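Local coordinates for protein RNA-directed RNA polymerase (Infectious pancreatic necrosis virus, PDB 3ZED) that probably serves as the viral RNA-dependent RNA polymerase, extending RNA from ribonucleoside triphosphates, both free and covalently attached to the genomic RNA, at residues 603-606 / 607-611; 654-657 / 658-662; 190-193 / 194-198; 416-419 / 420-423. One frame throughout, in Å; residues are numbered along the deposited sequence.

Contact 1: 603-606 / 607-611; sequences GAEI and AYQIV
Glu605 sends CG opposite its own backbone N (chi1 -171°) and bends at the next bond, while Gln609 keeps CG beside its N (chi1 -71°) and folds back. These turns bring the carboxylate and the amide together one helical turn apart. Glu605 OE2 stands 3.6 Å from Gln609 NE2, a loose polar approach with the two planes 41° apart. The Tyr608 ring runs alongside Glu605, its CD2 3.8 Å from Glu605 OE2, and Gln609 NE2 lies in the ring plane at its edge. Gln609 CG rides on the backbone, 3.3 Å from Glu605 O. On the next flank Ile606 crosses Gln609 at about a right angle, CD1 4.1 Å from Gln609 CB. Below these side chains Ala607 N bonds to Gly603 O at 3.0 Å and Tyr608 N to Ala604 O at 2.9 Å; the bond from Gln609 N to Glu605 O is weak at 3.4 Å. Tyr608 OH bonds to Lys591 O, whereas Ala604 and Ala607 turn to Phe652 of helix 650-654. With Gly603 at the N-cap, this is the opening turn of an alpha-helix, 604-621, in the thumb domain.

Contact 2: 654-657 / 658-662; sequences DDWN and NMSEF
Asn658 turns the OD1/ND2 end of its amide to Asp655 O, which lies obliquely out of the amide plane, 3.0 Å from each of Asn658 OD1 and ND2. Asp655 O and Asn658 OD1, two acceptors, are thus close without a bond between them, and Asn658 CG itself is only 3.3 Å from Asp655 O. The first torsion of Asn658, 32°, falls well short of a staggered value, consistent with a side chain pressed against the turn. The chain here makes a short 3-10 turn: Met659 N donates to Trp656 O at 3.0 Å, approaching from above the carbonyl plane (55° out of it), and Ser660 N follows with a bond of 3.3 Å to Asn657 O. Trp656 places CG between its backbone N and carbonyl carbon (chi1 69°), which swings the indole along the turn until CZ3 of its six-membered ring comes 3.7 Å from Ser660 CB, edge on. Asn657 ND2 stands over one indole face, toward the rim, and is held there by Gly663 O and Leu666 O; Trp656 NE1 bonds to Ile669 O. Ser660 OG, beside the indole edge and in its plane, accepts from Phe662 N at 3.2 Å, an ST turn. The whole turn follows helix 650-654 and leans on helix 604-621, where Trp656 meets Val611, Ser660 meets Ala615 and Phe662 meets Val619, while Asn658 and Met659 reach Leu598 of helix 596-600.

Contact 3: 190-193 / 194-198; sequences VGYT and NEQLA
Thr193 and Gln196 grip each other twice at the start of helix 194-204, and this is the tight part of the contact. Thr193 N donates to Gln196 OE1 at 3.1 Å, almost straight at 162°, and Gln196 N donates in return to Thr193 OG1 at 3.2 Å. Side-chain shape serves the exchange: Thr193 holds OG1 between its N and carbonyl carbon (chi1 65°), facing the open N-H groups of the first turn, and Gln196 stretches beyond CG so that its amide reaches back past the hydroxyl, with CG 3.4 Å from Thr193 OG1. The reciprocal pair is a capping box, with Thr193 as N-cap, and Leu197 N closes the first full turn on Thr193 O at 3.2 Å. Thr193 OG1 is bonded as well to Lys719 O, and Gln196 NE2 to Thr717 O, so the capping hydroxyl and the Gln196 amide nitrogen are both tied to a later part of the chain. Packed beneath it, Tyr192 crosses Leu197 at about a right angle, CB 3.8 Å from Leu197 CG, while Gln196 CB comes to the edge of the Tyr192 ring. Helix 476-493 covers this side through Leu482, Ile486 and Ala489, and Tyr192 OH bonds to Glu490. Toward Gly191 the contact is looser and reached by water. Gly191, exposed and with positive phi (120°), is the C-prime residue of the Schellman motif ending helix 187-190; a water spans from it to the box, donating to Gly191 O at 2.7 Å and to Gln196 OE1 at 2.9 Å.

Contact 4: 416-419 / 420-423; sequences QAMM and YYLL
Tyr420 N and Leu422 N make the shortest backbone bonds between 416-419 and 420-423, each 2.9 Å, to Gln416 O and Met418 O respectively. Leu423 N bonds to Met419 O at 3.0 Å and Tyr421 N to Ala417 O at 3.1 Å, so all four carbonyls of the earlier turn are used. The polar ends of the side chains reach neighbouring parts of the fold: Tyr420 OH bonds to Glu195, Tyr421 OH to Leu205 O and Gln416 NE2 to Met445 O. Next comes sulfur. Met418 starts with CG opposite its N (chi1 176°) and then bends twice, folding SD down along the helix. There Met418 SD sits near the plane of the Tyr421 ring, at its edge, 4.2 Å from Tyr421 CD2 and 4.1 Å from Leu422 CG. Leu422 CG also presses on the backbone, 3.4 Å from Met418 O. Leu423 does likewise with CD1, 3.5 Å from Met419 O, its first torsion, -97°, lying off a staggered value. Farther out, Met419 packs on Ala444, Met445 and Ala448 of helix 438-452, and Tyr420 on Trp726 and Leu729 of helix 724-732. The result is two regular alpha-helical turns within a helix buried on several sides, 412-426, in the palm domain of the polymerase.

Contacts 1 and 2 belong to the thumb and contacts 3 and 4 to the palm, on opposite sides of the chain's centre; the centres of contacts 1 and 3 are about 51 Å apart. Within each pair the elements touch: Met659 CE reaches Ala604 O, and Leu197 CD1 reaches Ala417 CB. Contact 4 is wholly buried, and sulfur and leucine packing surrounds its unbroken helical bonds. The other three are partly buried. Contact 1, at a helix start, mixes backbone bonds with loose polar neighbours, and contact 3 at a comparable start uses a side-chain cap and a water. Contact 2 leaves a helix end through a 3-10 turn into loop.

Contact 1: 603-606 / 607-611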
ATOM      1  N   GLY B 603      13.553  27.836 -10.591  1.00 81.60           N
ATOM      2  CA  GLY B 603      13.175  27.230 -11.866  1.00 79.59           C
ATOM      3  C   GLY B 603      12.337  25.970 -11.751  1.00 80.18           C
ATOM      4  O   GLY B 603      11.845  25.474 -12.766  1.00 78.43           O
ATOM      5  N   ALA B 604      12.169  25.439 -10.517  1.00 75.17           N
ATOM      6  CA  ALA B 604      11.424  24.213 -10.229  1.00 72.40           C
ATOM      7  C   ALA B 604       9.932  24.356 -10.516  1.00 75.83           C
ATOM      8  O   ALA B 604       9.344  23.440 -11.083  1.00 74.25           O
ATOM      9  CB  ALA B 604      11.630  23.800  -8.784  1.00 72.78           C
ATOM     10  N   GLU B 605       9.335  25.500 -10.155  1.00 73.72           N
ATOM     11  CA  GLU B 605       7.907  25.757 -10.320  1.00 73.36           C
ATOM     12  C   GLU B 605       7.532  25.894 -11.787  1.00 77.69           C
ATOM     13  O   GLU B 605       6.460  25.432 -12.185  1.00 77.06           O
ATOM     14  CB  GLU B 605       7.479  27.004  -9.522  1.00 76.69           C
ATOM     15  CG  GLU B 605       5.971  27.244  -9.444  1.00 90.61           C
ATOM     16  CD  GLU B 605       5.087  26.086  -9.010  1.00108.83           C
ATOM     17  OE1 GLU B 605       5.412  25.418  -7.998  1.00 98.58           O
ATOM     18  OE2 GLU B 605       4.046  25.869  -9.672  1.00 98.77           O
ATOM     19  N   ILE B 606       8.414  26.495 -12.600  1.00 75.12           N
ATOM     20  CA  ILE B 606       8.148  26.650 -14.031  1.00 74.41           C
ATOM     21  C   ILE B 606       8.460  25.317 -14.762  1.00 72.14           C
ATOM     22  O   ILE B 606       7.851  25.029 -15.797  1.00 69.89           O
ATOM     23  CB  ILE B 606       8.861  27.895 -14.642  1.00 80.42           C
ATOM     24  CG1 ILE B 606       8.434  28.181 -16.115  1.00 81.69           C
ATOM     25  CG2 ILE B 606      10.377  27.856 -14.463  1.00 82.20           C
ATOM     26  CD1 ILE B 606       6.846  28.250 -16.397  1.00 91.39           C
ATOM     27  N   ALA B 607       9.364  24.496 -14.190  1.00 65.74           N
ATOM     28  CA  ALA B 607       9.682  23.169 -14.716  1.00 63.31           C
ATOM     29  C   ALA B 607       8.490  22.233 -14.475  1.00 63.80           C
ATOM     30  O   ALA B 607       8.114  21.480 -15.380  1.00 61.67           O
ATOM     31  CB  ALA B 607      10.942  22.620 -14.058  1.00 64.22           C
ATOM     32  N   TYR B 608       7.864  22.328 -13.264  1.00 58.85           N
ATOM     33  CA  TYR B 608       6.687  21.547 -12.868  1.00 56.27           C
ATOM     34  C   TYR B 608       5.543  21.793 -13.864  1.00 58.84           C
ATOM     35  O   TYR B 608       4.832  20.854 -14.205  1.00 58.48           O
ATOM     36  CB  TYR B 608       6.240  21.872 -11.411  1.00 57.21           C
ATOM     37  CG  TYR B 608       4.781  21.542 -11.161  1.00 56.41           C
ATOM     38  CD1 TYR B 608       4.384  20.244 -10.850  1.00 56.76           C
ATOM     39  CD2 TYR B 608       3.787  22.498 -11.363  1.00 56.96           C
ATOM     40  CE1 TYR B 608       3.039  19.913 -10.723  1.00 57.81           C
ATOM     41  CE2 TYR B 608       2.439  22.173 -11.265  1.00 56.60           C
ATOM     42  CZ  TYR B 608       2.068  20.882 -10.936  1.00 64.73           C
ATOM     43  OH  TYR B 608       0.734  20.572 -10.828  1.00 67.20           O
ATOM     44  N   GLN B 609       5.369  23.051 -14.309  1.00 55.74           N
ATOM     45  CA  GLN B 609       4.346  23.475 -15.270  1.00 55.39           C
ATOM     46  C   GLN B 609       4.469  22.706 -16.578  1.00 58.64           C
ATOM     47  O   GLN B 609       3.456  22.236 -17.104  1.00 59.98           O
ATOM     48  CB  GLN B 609       4.455  24.990 -15.540  1.00 58.06           C
ATOM     49  CG  GLN B 609       4.021  25.864 -14.358  1.00 72.36           C
ATOM     50  CD  GLN B 609       2.545  25.734 -14.028  1.00 80.55           C
ATOM     51  OE1 GLN B 609       1.662  25.874 -14.892  1.00 67.76           O
ATOM     52  NE2 GLN B 609       2.253  25.463 -12.763  1.00 76.26           N
ATOM     53  N   ILE B 610       5.704  22.546 -17.082  1.00 51.97           N
ATOM     54  CA  ILE B 610       5.978  21.778 -18.301  1.00 48.90           C
ATOM     55  C   ILE B 610       5.695  20.283 -18.027  1.00 50.51           C
ATOM     56  O   ILE B 610       5.050  19.631 -18.855  1.00 50.89           O
ATOM     57  CB  ILE B 610       7.430  22.012 -18.793  1.00 51.19           C
ATOM     58  CG1 ILE B 610       7.637  23.500 -19.203  1.00 52.66           C
ATOM     59  CG2 ILE B 610       7.808  21.030 -19.926  1.00 47.94           C
ATOM     60  CD1 ILE B 610       9.055  23.993 -19.154  1.00 55.78           C
ATOM     61  N   VAL B 611       6.193  19.756 -16.881  1.00 44.16           N
ATOM     62  CA  VAL B 611       6.028  18.362 -16.459  1.00 43.38           C
ATOM     63  C   VAL B 611       4.516  17.980 -16.435  1.00 47.94           C
ATOM     64  O   VAL B 611       4.145  16.958 -16.997  1.00 47.67           O
ATOM     65  CB  VAL B 611       6.737  18.086 -15.100  1.00 46.67           C
ATOM     66  CG1 VAL B 611       6.357  16.719 -14.520  1.00 44.50           C
ATOM     67  CG2 VAL B 611       8.259  18.186 -15.246  1.00 47.23           C
TER

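Contact 2: 654-657 / 658-662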
ATOM      1  N   ASP B 654      14.820  16.231 -16.537  1.00 59.48           N
ATOM      2  CA  ASP B 654      15.408  14.890 -16.607  1.00 59.50           C
ATOM      3  C   ASP B 654      14.916  14.079 -15.412  1.00 63.81           C
ATOM      4  O   ASP B 654      14.513  12.919 -15.568  1.00 62.86           O
ATOM      5  CB  ASP B 654      16.960  14.923 -16.634  1.00 62.88           C
ATOM      6  CG  ASP B 654      17.634  15.500 -17.875  1.00 76.97           C
ATOM      7  OD1 ASP B 654      17.156  15.229 -18.996  1.00 76.02           O
ATOM      8  OD2 ASP B 654      18.699  16.146 -17.726  1.00 87.41           O
ATOM      9  N   ASP B 655      14.913  14.700 -14.219  1.00 61.38           N
ATOM     10  CA  ASP B 655      14.428  14.033 -13.000  1.00 61.19           C
ATOM     11  C   ASP B 655      12.985  14.496 -12.675  1.00 61.97           C
ATOM     12  O   ASP B 655      12.699  14.877 -11.546  1.00 62.17           O
ATOM     13  CB  ASP B 655      15.393  14.284 -11.824  1.00 64.87           C
ATOM     14  CG  ASP B 655      16.852  13.980 -12.130  1.00 80.67           C
ATOM     15  OD1 ASP B 655      17.128  12.908 -12.721  1.00 81.04           O
ATOM     16  OD2 ASP B 655      17.717  14.814 -11.784  1.00 92.13           O
ATOM     17  N   TRP B 656      12.088  14.456 -13.688  1.00 55.49           N
ATOM     18  CA  TRP B 656      10.680  14.896 -13.615  1.00 54.65           C
ATOM     19  C   TRP B 656       9.776  14.028 -12.725  1.00 58.44           C
ATOM     20  O   TRP B 656       8.719  14.488 -12.301  1.00 58.09           O
ATOM     21  CB  TRP B 656      10.068  14.937 -15.026  1.00 52.71           C
ATOM     22  CG  TRP B 656       9.867  13.582 -15.649  1.00 52.56           C
ATOM     23  CD1 TRP B 656      10.768  12.881 -16.395  1.00 55.52           C
ATOM     24  CD2 TRP B 656       8.675  12.782 -15.600  1.00 51.25           C
ATOM     25  NE1 TRP B 656      10.211  11.704 -16.827  1.00 54.27           N
ATOM     26  CE2 TRP B 656       8.937  11.599 -16.327  1.00 54.62           C
ATOM     27  CE3 TRP B 656       7.411  12.940 -14.990  1.00 51.26           C
ATOM     28  CZ2 TRP B 656       7.999  10.570 -16.440  1.00 52.47           C
ATOM     29  CZ3 TRP B 656       6.473  11.926 -15.123  1.00 51.36           C
ATOM     30  CH2 TRP B 656       6.769  10.758 -15.831  1.00 51.83           C
ATOM     31  N   ASN B 657      10.174  12.775 -12.483  1.00 54.97           N
ATOM     32  CA  ASN B 657       9.412  11.755 -11.763  1.00 53.73           C
ATOM     33  C   ASN B 657       8.945  12.204 -10.378  1.00 58.38           C
ATOM     34  O   ASN B 657       7.779  12.001 -10.046  1.00 56.74           O
ATOM     35  CB  ASN B 657      10.218  10.455 -11.675  1.00 52.22           C
ATOM     36  CG  ASN B 657      10.606   9.954 -13.051  1.00 65.15           C
ATOM     37  OD1 ASN B 657      11.570  10.426 -13.663  1.00 56.94           O
ATOM     38  ND2 ASN B 657       9.775   9.115 -13.632  1.00 50.21           N
ATOM     39  N   ASN B 658       9.829  12.834  -9.600  1.00 57.52           N
ATOM     40  CA  ASN B 658       9.543  13.333  -8.246  1.00 58.30           C
ATOM     41  C   ASN B 658       8.535  14.512  -8.241  1.00 61.22           C
ATOM     42  O   ASN B 658       7.894  14.741  -7.217  1.00 63.40           O
ATOM     43  CB  ASN B 658      10.831  13.729  -7.512  1.00 61.75           C
ATOM     44  CG  ASN B 658      11.922  14.256  -8.408  1.00 90.24           C
ATOM     45  OD1 ASN B 658      12.825  13.518  -8.831  1.00 95.09           O
ATOM     46  ND2 ASN B 658      11.822  15.525  -8.767  1.00 76.34           N
ATOM     47  N   MET B 659       8.394  15.228  -9.369  1.00 54.13           N
ATOM     48  CA  MET B 659       7.470  16.353  -9.556  1.00 52.62           C
ATOM     49  C   MET B 659       6.065  15.930 -10.047  1.00 53.82           C
ATOM     50  O   MET B 659       5.163  16.778 -10.135  1.00 53.99           O
ATOM     51  CB  MET B 659       8.038  17.318 -10.600  1.00 55.25           C
ATOM     52  CG  MET B 659       9.294  18.005 -10.196  1.00 60.00           C
ATOM     53  SD  MET B 659       9.597  19.383 -11.307  1.00 65.03           S
ATOM     54  CE  MET B 659      10.545  20.407 -10.239  1.00 64.12           C
ATOM     55  N   SER B 660       5.882  14.651 -10.409  1.00 46.35           N
ATOM     56  CA  SER B 660       4.614  14.240 -10.994  1.00 44.22           C
ATOM     57  C   SER B 660       3.963  13.088 -10.259  1.00 43.90           C
ATOM     58  O   SER B 660       4.648  12.217  -9.763  1.00 43.03           O
ATOM     59  CB  SER B 660       4.832  13.871 -12.463  1.00 45.74           C
ATOM     60  OG  SER B 660       3.632  13.485 -13.111  1.00 46.23           O
ATOM     61  N   GLU B 661       2.624  13.065 -10.233  1.00 40.51           N
ATOM     62  CA  GLU B 661       1.849  11.955  -9.648  1.00 39.07           C
ATOM     63  C   GLU B 661       1.981  10.689 -10.535  1.00 41.92           C
ATOM     64  O   GLU B 661       1.678   9.598 -10.083  1.00 41.89           O
ATOM     65  CB  GLU B 661       0.368  12.345  -9.471  1.00 40.00           C
ATOM     66  CG  GLU B 661      -0.420  12.532 -10.759  1.00 45.56           C
ATOM     67  CD  GLU B 661      -1.898  12.781 -10.523  1.00 57.52           C
ATOM     68  OE1 GLU B 661      -2.538  11.949  -9.842  1.00 47.06           O
ATOM     69  OE2 GLU B 661      -2.423  13.804 -11.019  1.00 57.71           O
ATOM     70  N   PHE B 662       2.415  10.863 -11.801  1.00 38.48           N
ATOM     71  CA  PHE B 662       2.603   9.792 -12.779  1.00 37.99           C
ATOM     72  C   PHE B 662       4.069   9.382 -12.892  1.00 48.26           C
ATOM     73  O   PHE B 662       4.395   8.562 -13.746  1.00 50.82           O
ATOM     74  CB  PHE B 662       2.057  10.233 -14.158  1.00 37.71           C
ATOM     75  CG  PHE B 662       0.599  10.639 -14.115  1.00 37.88           C
ATOM     76  CD1 PHE B 662      -0.387   9.733 -13.700  1.00 38.34           C
ATOM     77  CD2 PHE B 662       0.210  11.930 -14.454  1.00 37.69           C
ATOM     78  CE1 PHE B 662      -1.733  10.114 -13.659  1.00 38.23           C
ATOM     79  CE2 PHE B 662      -1.134  12.312 -14.397  1.00 39.53           C
ATOM     80  CZ  PHE B 662      -2.092  11.404 -13.994  1.00 37.35           C
TER

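Contact 3: 190-193 / 194-198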
ATOM      1  N   VAL B 190     -13.958 -18.312   9.048  1.00 52.56           N
ATOM      2  CA  VAL B 190     -14.266 -18.648   7.647  1.00 51.46           C
ATOM      3  C   VAL B 190     -13.990 -20.165   7.404  1.00 56.65           C
ATOM      4  O   VAL B 190     -14.707 -20.802   6.628  1.00 57.11           O
ATOM      5  CB  VAL B 190     -13.518 -17.723   6.644  1.00 52.76           C
ATOM      6  CG1 VAL B 190     -13.869 -18.058   5.189  1.00 52.36           C
ATOM      7  CG2 VAL B 190     -13.815 -16.253   6.933  1.00 51.02           C
ATOM      8  N   GLY B 191     -12.998 -20.720   8.105  1.00 53.42           N
ATOM      9  CA  GLY B 191     -12.666 -22.135   8.024  1.00 55.16           C
ATOM     10  C   GLY B 191     -11.263 -22.475   7.566  1.00 59.89           C
ATOM     11  O   GLY B 191     -11.018 -23.618   7.160  1.00 61.56           O
ATOM     12  N   TYR B 192     -10.324 -21.503   7.646  1.00 53.95           N
ATOM     13  CA  TYR B 192      -8.939 -21.729   7.230  1.00 53.25           C
ATOM     14  C   TYR B 192      -7.962 -21.704   8.387  1.00 58.00           C
ATOM     15  O   TYR B 192      -8.033 -20.818   9.240  1.00 58.19           O
ATOM     16  CB  TYR B 192      -8.475 -20.677   6.203  1.00 51.92           C
ATOM     17  CG  TYR B 192      -9.235 -20.674   4.896  1.00 53.32           C
ATOM     18  CD1 TYR B 192      -8.817 -21.460   3.821  1.00 55.30           C
ATOM     19  CD2 TYR B 192     -10.337 -19.848   4.712  1.00 52.95           C
ATOM     20  CE1 TYR B 192      -9.509 -21.462   2.616  1.00 53.35           C
ATOM     21  CE2 TYR B 192     -11.044 -19.846   3.510  1.00 53.56           C
ATOM     22  CZ  TYR B 192     -10.617 -20.647   2.463  1.00 59.69           C
ATOM     23  OH  TYR B 192     -11.305 -20.643   1.279  1.00 59.48           O
ATOM     24  N   THR B 193      -7.005 -22.647   8.383  1.00 53.87           N
ATOM     25  CA  THR B 193      -5.895 -22.639   9.333  1.00 52.89           C
ATOM     26  C   THR B 193      -4.818 -21.700   8.725  1.00 53.22           C
ATOM     27  O   THR B 193      -4.947 -21.324   7.559  1.00 50.75           O
ATOM     28  CB  THR B 193      -5.348 -24.056   9.586  1.00 53.56           C
ATOM     29  OG1 THR B 193      -4.783 -24.555   8.373  1.00 52.91           O
ATOM     30  CG2 THR B 193      -6.394 -25.039  10.153  1.00 50.29           C
ATOM     31  N   ASN B 194      -3.748 -21.372   9.477  1.00 49.42           N
ATOM     32  CA  ASN B 194      -2.654 -20.544   8.971  1.00 48.51           C
ATOM     33  C   ASN B 194      -1.964 -21.234   7.798  1.00 52.26           C
ATOM     34  O   ASN B 194      -1.671 -20.582   6.798  1.00 50.00           O
ATOM     35  CB  ASN B 194      -1.644 -20.246  10.068  1.00 52.29           C
ATOM     36  CG  ASN B 194      -2.080 -19.188  11.047  1.00 75.60           C
ATOM     37  OD1 ASN B 194      -2.755 -18.221  10.700  1.00 73.47           O
ATOM     38  ND2 ASN B 194      -1.674 -19.334  12.294  1.00 71.66           N
ATOM     39  N   GLU B 195      -1.770 -22.558   7.896  1.00 51.18           N
ATOM     40  CA  GLU B 195      -1.110 -23.361   6.860  1.00 51.13           C
ATOM     41  C   GLU B 195      -1.950 -23.447   5.583  1.00 54.42           C
ATOM     42  O   GLU B 195      -1.385 -23.345   4.497  1.00 53.85           O
ATOM     43  CB  GLU B 195      -0.739 -24.764   7.391  1.00 53.59           C
ATOM     44  CG  GLU B 195       0.096 -25.609   6.435  1.00 56.70           C
ATOM     45  CD  GLU B 195       1.419 -25.054   5.933  1.00 69.07           C
ATOM     46  OE1 GLU B 195       1.981 -24.128   6.566  1.00 52.16           O
ATOM     47  OE2 GLU B 195       1.911 -25.579   4.908  1.00 67.10           O
ATOM     48  N   GLN B 196      -3.278 -23.585   5.702  1.00 53.31           N
ATOM     49  CA  GLN B 196      -4.166 -23.616   4.529  1.00 53.68           C
ATOM     50  C   GLN B 196      -4.110 -22.281   3.775  1.00 56.79           C
ATOM     51  O   GLN B 196      -4.038 -22.285   2.542  1.00 55.25           O
ATOM     52  CB  GLN B 196      -5.597 -23.962   4.927  1.00 55.63           C
ATOM     53  CG  GLN B 196      -5.777 -25.444   5.224  1.00 52.39           C
ATOM     54  CD  GLN B 196      -7.132 -25.781   5.787  1.00 67.98           C
ATOM     55  OE1 GLN B 196      -7.804 -24.955   6.427  1.00 66.34           O
ATOM     56  NE2 GLN B 196      -7.541 -27.028   5.592  1.00 58.77           N
ATOM     57  N   LEU B 197      -4.079 -21.153   4.511  1.00 54.29           N
ATOM     58  CA  LEU B 197      -3.941 -19.826   3.906  1.00 54.10           C
ATOM     59  C   LEU B 197      -2.586 -19.662   3.221  1.00 54.22           C
ATOM     60  O   LEU B 197      -2.533 -19.125   2.114  1.00 53.16           O
ATOM     61  CB  LEU B 197      -4.128 -18.715   4.931  1.00 55.01           C
ATOM     62  CG  LEU B 197      -5.558 -18.381   5.310  1.00 62.33           C
ATOM     63  CD1 LEU B 197      -5.561 -17.229   6.243  1.00 63.13           C
ATOM     64  CD2 LEU B 197      -6.400 -18.023   4.083  1.00 65.70           C
ATOM     65  N   ALA B 198      -1.506 -20.170   3.857  1.00 49.75           N
ATOM     66  CA  ALA B 198      -0.141 -20.148   3.327  1.00 49.21           C
ATOM     67  C   ALA B 198      -0.058 -20.884   1.983  1.00 53.15           C
ATOM     68  O   ALA B 198       0.614 -20.404   1.071  1.00 53.00           O
ATOM     69  CB  ALA B 198       0.820 -20.771   4.330  1.00 50.90           C
TER
HETATM   70  O   HOH W   1      -9.853 -25.836   8.290  1.00 54.30           O

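Contact 4: 416-419 / 420-423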
ATOM      1  N   GLN B 416      -1.878 -11.624  11.183  1.00 43.41           N
ATOM      2  CA  GLN B 416      -1.157 -12.705  11.836  1.00 43.86           C
ATOM      3  C   GLN B 416      -0.894 -13.854  10.838  1.00 47.53           C
ATOM      4  O   GLN B 416       0.202 -14.409  10.840  1.00 45.97           O
ATOM      5  CB  GLN B 416      -1.942 -13.199  13.047  1.00 45.60           C
ATOM      6  CG  GLN B 416      -1.141 -14.147  13.929  1.00 47.47           C
ATOM      7  CD  GLN B 416      -1.916 -14.493  15.154  1.00 56.27           C
ATOM      8  OE1 GLN B 416      -3.036 -15.006  15.077  1.00 49.00           O
ATOM      9  NE2 GLN B 416      -1.340 -14.211  16.304  1.00 44.23           N
ATOM     10  N   ALA B 417      -1.894 -14.195   9.992  1.00 46.18           N
ATOM     11  CA  ALA B 417      -1.770 -15.230   8.948  1.00 45.88           C
ATOM     12  C   ALA B 417      -0.738 -14.797   7.882  1.00 48.52           C
ATOM     13  O   ALA B 417       0.034 -15.631   7.402  1.00 50.03           O
ATOM     14  CB  ALA B 417      -3.123 -15.509   8.307  1.00 45.48           C
ATOM     15  N   MET B 418      -0.687 -13.491   7.558  1.00 43.61           N
ATOM     16  CA  MET B 418       0.317 -12.958   6.616  1.00 41.09           C
ATOM     17  C   MET B 418       1.722 -13.093   7.256  1.00 44.99           C
ATOM     18  O   MET B 418       2.666 -13.494   6.570  1.00 45.49           O
ATOM     19  CB  MET B 418       0.009 -11.504   6.231  1.00 41.00           C
ATOM     20  CG  MET B 418       1.086 -10.850   5.331  1.00 43.19           C
ATOM     21  SD  MET B 418       1.534 -11.802   3.842  1.00 45.92           S
ATOM     22  CE  MET B 418      -0.070 -11.857   2.966  1.00 40.29           C
ATOM     23  N   MET B 419       1.842 -12.780   8.565  1.00 40.21           N
ATOM     24  CA  MET B 419       3.100 -12.913   9.329  1.00 41.06           C
ATOM     25  C   MET B 419       3.565 -14.370   9.335  1.00 45.22           C
ATOM     26  O   MET B 419       4.763 -14.634   9.184  1.00 45.15           O
ATOM     27  CB  MET B 419       2.939 -12.389  10.779  1.00 43.14           C
ATOM     28  CG  MET B 419       3.004 -10.879  10.873  1.00 45.01           C
ATOM     29  SD  MET B 419       4.611 -10.218  10.372  1.00 47.70           S
ATOM     30  CE  MET B 419       4.585  -8.632  11.222  1.00 44.21           C
ATOM     31  N   TYR B 420       2.605 -15.316   9.476  1.00 40.43           N
ATOM     32  CA  TYR B 420       2.889 -16.749   9.424  1.00 40.89           C
ATOM     33  C   TYR B 420       3.510 -17.100   8.055  1.00 45.79           C
ATOM     34  O   TYR B 420       4.534 -17.769   8.001  1.00 47.19           O
ATOM     35  CB  TYR B 420       1.600 -17.554   9.680  1.00 40.87           C
ATOM     36  CG  TYR B 420       1.782 -19.047   9.520  1.00 43.42           C
ATOM     37  CD1 TYR B 420       2.204 -19.836  10.589  1.00 45.57           C
ATOM     38  CD2 TYR B 420       1.536 -19.674   8.299  1.00 43.83           C
ATOM     39  CE1 TYR B 420       2.411 -21.204  10.439  1.00 44.84           C
ATOM     40  CE2 TYR B 420       1.743 -21.041   8.137  1.00 46.59           C
ATOM     41  CZ  TYR B 420       2.170 -21.805   9.215  1.00 54.39           C
ATOM     42  OH  TYR B 420       2.362 -23.159   9.070  1.00 56.49           O
ATOM     43  N   TYR B 421       2.879 -16.637   6.957  1.00 42.56           N
ATOM     44  CA  TYR B 421       3.330 -16.887   5.588  1.00 42.37           C
ATOM     45  C   TYR B 421       4.737 -16.318   5.340  1.00 45.66           C
ATOM     46  O   TYR B 421       5.583 -17.023   4.791  1.00 45.53           O
ATOM     47  CB  TYR B 421       2.326 -16.306   4.582  1.00 42.22           C
ATOM     48  CG  TYR B 421       2.728 -16.522   3.141  1.00 42.09           C
ATOM     49  CD1 TYR B 421       2.782 -17.800   2.596  1.00 45.00           C
ATOM     50  CD2 TYR B 421       3.051 -15.448   2.322  1.00 41.55           C
ATOM     51  CE1 TYR B 421       3.171 -18.008   1.276  1.00 44.76           C
ATOM     52  CE2 TYR B 421       3.432 -15.639   0.996  1.00 42.01           C
ATOM     53  CZ  TYR B 421       3.504 -16.923   0.481  1.00 48.37           C
ATOM     54  OH  TYR B 421       3.852 -17.116  -0.827  1.00 48.03           O
ATOM     55  N   LEU B 422       5.002 -15.079   5.781  1.00 41.89           N
ATOM     56  CA  LEU B 422       6.312 -14.447   5.611  1.00 41.88           C
ATOM     57  C   LEU B 422       7.412 -15.166   6.409  1.00 48.96           C
ATOM     58  O   LEU B 422       8.509 -15.347   5.895  1.00 48.82           O
ATOM     59  CB  LEU B 422       6.261 -12.968   6.029  1.00 41.24           C
ATOM     60  CG  LEU B 422       5.391 -11.999   5.170  1.00 45.05           C
ATOM     61  CD1 LEU B 422       5.378 -10.626   5.782  1.00 45.25           C
ATOM     62  CD2 LEU B 422       5.919 -11.868   3.742  1.00 45.91           C
ATOM     63  N   LEU B 423       7.121 -15.580   7.658  1.00 47.87           N
ATOM     64  CA  LEU B 423       8.120 -16.229   8.512  1.00 49.94           C
ATOM     65  C   LEU B 423       8.379 -17.683   8.133  1.00 53.09           C
ATOM     66  O   LEU B 423       9.485 -18.146   8.354  1.00 52.89           O
ATOM     67  CB  LEU B 423       7.753 -16.131  10.001  1.00 50.79           C
ATOM     68  CG  LEU B 423       8.428 -14.988  10.779  1.00 55.38           C
ATOM     69  CD1 LEU B 423       7.954 -13.608  10.279  1.00 53.23           C
ATOM     70  CD2 LEU B 423       8.163 -15.118  12.275  1.00 58.06           C
TER